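Local coordinates for dipeptide transport protein DPPA (Bacillus subtilis, PDB 1HI9), which removes N-terminal residues from peptides containing D-amino acids, using two zinc ions per subunit inside the central chamber of a homodecamer, at residues 227-232 with 245-250. Residues are numbered along the deposited sequence; the frame is centred on the assembly and turned at random.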
loop_
_atom_site.group_PDB
_atom_site.type_symbol
_atom_site.label_atom_id
_atom_site.label_comp_id
_atom_site.label_asym_id
_atom_site.label_seq_id
_atom_site.Cartn_x
_atom_site.Cartn_y
_atom_site.Cartn_z
ATOM N N GLY A 227 -24.845 20.495 3.717
ATOM C CA GLY A 227 -24.124 19.821 4.777
ATOM C C GLY A 227 -23.091 20.727 5.448
ATOM O O GLY A 227 -22.959 20.742 6.674
ATOM N N GLN A 228 -22.360 21.502 4.659
ATOM C CA GLN A 228 -21.345 22.380 5.223
ATOM C C GLN A 228 -22.009 23.478 6.028
ATOM O O GLN A 228 -21.464 23.941 7.031
ATOM C CB GLN A 228 -20.490 22.975 4.110
ATOM C CG GLN A 228 -19.854 21.899 3.241
ATOM C CD GLN A 228 -19.437 22.425 1.883
ATOM O OE1 GLN A 228 -20.188 23.181 1.241
ATOM N NE2 GLN A 228 -18.254 22.016 1.421
ATOM N N ALA A 229 -23.188 23.900 5.589
ATOM C CA ALA A 229 -23.913 24.925 6.319
ATOM C C ALA A 229 -24.358 24.362 7.678
ATOM O O ALA A 229 -24.234 25.032 8.695
ATOM C CB ALA A 229 -25.125 25.398 5.510
ATOM N N GLU A 230 -24.868 23.133 7.696
ATOM C CA GLU A 230 -25.303 22.526 8.957
ATOM C C GLU A 230 -24.153 22.447 9.955
ATOM O O GLU A 230 -24.336 22.732 11.131
ATOM C CB GLU A 230 -25.853 21.118 8.724
ATOM C CG GLU A 230 -27.071 21.068 7.819
ATOM C CD GLU A 230 -27.544 19.653 7.531
ATOM O OE1 GLU A 230 -26.689 18.799 7.161
ATOM O OE2 GLU A 230 -28.776 19.400 7.661
ATOM N N TRP A 231 -22.973 22.040 9.490
ATOM C CA TRP A 231 -21.811 21.953 10.368
ATOM C C TRP A 231 -21.519 23.313 11.009
ATOM O O TRP A 231 -21.394 23.423 12.229
ATOM C CB TRP A 231 -20.574 21.480 9.594
ATOM C CG TRP A 231 -20.282 19.990 9.694
ATOM C CD1 TRP A 231 -20.453 19.041 8.714
ATOM C CD2 TRP A 231 -19.719 19.299 10.821
ATOM N NE1 TRP A 231 -20.023 17.814 9.163
ATOM C CE2 TRP A 231 -19.569 17.942 10.444
ATOM C CE3 TRP A 231 -19.327 19.698 12.102
ATOM C CZ2 TRP A 231 -19.040 16.979 11.317
ATOM C CZ3 TRP A 231 -18.799 18.739 12.970
ATOM C CH2 TRP A 231 -18.658 17.395 12.570
ATOM N N ALA A 232 -21.406 24.346 10.182
ATOM C CA ALA A 232 -21.117 25.687 10.685
ATOM C C ALA A 232 -22.227 26.187 11.616
ATOM O O ALA A 232 -21.964 26.857 12.622
ATOM C CB ALA A 232 -20.944 26.661 9.519
ATOM N N THR A 245 -27.773 28.167 1.585
ATOM C CA THR A 245 -26.716 27.393 2.213
ATOM C C THR A 245 -25.803 28.403 2.887
ATOM O O THR A 245 -24.608 28.161 3.091
ATOM C CB THR A 245 -25.905 26.607 1.181
ATOM O OG1 THR A 245 -25.309 27.522 0.255
ATOM C CG2 THR A 245 -26.800 25.630 0.440
ATOM N N THR A 246 -26.389 29.541 3.235
ATOM C CA THR A 246 -25.666 30.627 3.873
ATOM C C THR A 246 -25.927 30.648 5.374
ATOM O O THR A 246 -27.067 30.503 5.816
ATOM C CB THR A 246 -26.102 31.979 3.276
ATOM O OG1 THR A 246 -26.019 31.910 1.845
ATOM C CG2 THR A 246 -25.211 33.094 3.764
ATOM N N VAL A 247 -24.857 30.819 6.149
ATOM C CA VAL A 247 -24.948 30.876 7.601
ATOM C C VAL A 247 -24.460 32.251 8.035
ATOM O O VAL A 247 -23.447 32.733 7.538
ATOM C CB VAL A 247 -24.084 29.786 8.256
ATOM C CG1 VAL A 247 -24.264 29.813 9.765
ATOM C CG2 VAL A 247 -24.453 28.423 7.684
ATOM N N GLN A 248 -25.193 32.889 8.943
ATOM C CA GLN A 248 -24.819 34.220 9.394
ATOM C C GLN A 248 -24.415 34.254 10.864
ATOM O O GLN A 248 -24.857 33.439 11.677
ATOM C CB GLN A 248 -25.969 35.204 9.164
ATOM C CG GLN A 248 -26.505 35.205 7.749
ATOM C CD GLN A 248 -27.422 36.377 7.487
ATOM O OE1 GLN A 248 -28.308 36.671 8.291
ATOM N NE2 GLN A 248 -27.215 37.059 6.355
ATOM N N PHE A 249 -23.568 35.216 11.193
ATOM C CA PHE A 249 -23.085 35.383 12.546
ATOM C C PHE A 249 -22.884 36.865 12.860
ATOM O O PHE A 249 -22.063 37.531 12.225
ATOM C CB PHE A 249 -21.753 34.644 12.714
ATOM C CG PHE A 249 -21.103 34.862 14.051
ATOM C CD1 PHE A 249 -21.570 34.198 15.183
ATOM C CD2 PHE A 249 -20.070 35.783 14.191
ATOM C CE1 PHE A 249 -21.021 34.449 16.429
ATOM C CE2 PHE A 249 -19.515 36.040 15.435
ATOM C CZ PHE A 249 -19.993 35.373 16.559
ATOM N N GLN A 250 -23.636 37.373 13.836
ATOM C CA GLN A 250 -23.518 38.768 14.250
ATOM C C GLN A 250 -22.336 38.833 15.214
ATOM O O GLN A 250 -22.355 38.207 16.276
ATOM C CB GLN A 250 -24.805 39.230 14.947
ATOM C CG GLN A 250 -24.699 40.589 15.635
ATOM C CD GLN A 250 -24.433 41.742 14.676
ATOM O OE1 GLN A 250 -25.307 42.164 13.923
ATOM N NE2 GLN A 250 -23.207 42.252 14.700
#
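Val247 meets one side of helix 226-232 through a single methyl group, CG2. Val247 CG2 lies 3.8 Å from CB of Ala229 and 3.5 Å from the backbone O of the same residue. Nearly a turn further on, CB of Ala232 stands at 4.3 Å from Val247 CG2, a looser touch. The valine torsion explains the choice of branch. CG1 is anti to the backbone N (chi1 -177°), which sets CG2 beside that N and sends it to the helix. Ala229 also reaches Thr245, just before the strand, where its CB sits 3.7 Å from the carbonyl O of Thr245. The two backbones come closest here, with CA of Ala229 5.6 Å from CA of Thr245. The small alanine side chains are consistent with so close an approach.

No hydrogen bond crosses the contact, and its touching residues are all buried. The looser side belongs to Glu230 and Trp231. Both are partly exposed and lie near other subunits: Glu230 OE1 accepts a hydrogen bond from Arg179 N of a second subunit, and Trp231 packs on Val82 of a third. Thr245 OG1 is held by Phe223 O. Thus a short helix packs by two alanines on one valine of an antiparallel sheet, away from the zinc site. Strand 246-250 runs between strands 218-223 and 238-240. Ile240 touches both Ala229 and Val247, while Met264 of helix 254-268 packs against Ala232.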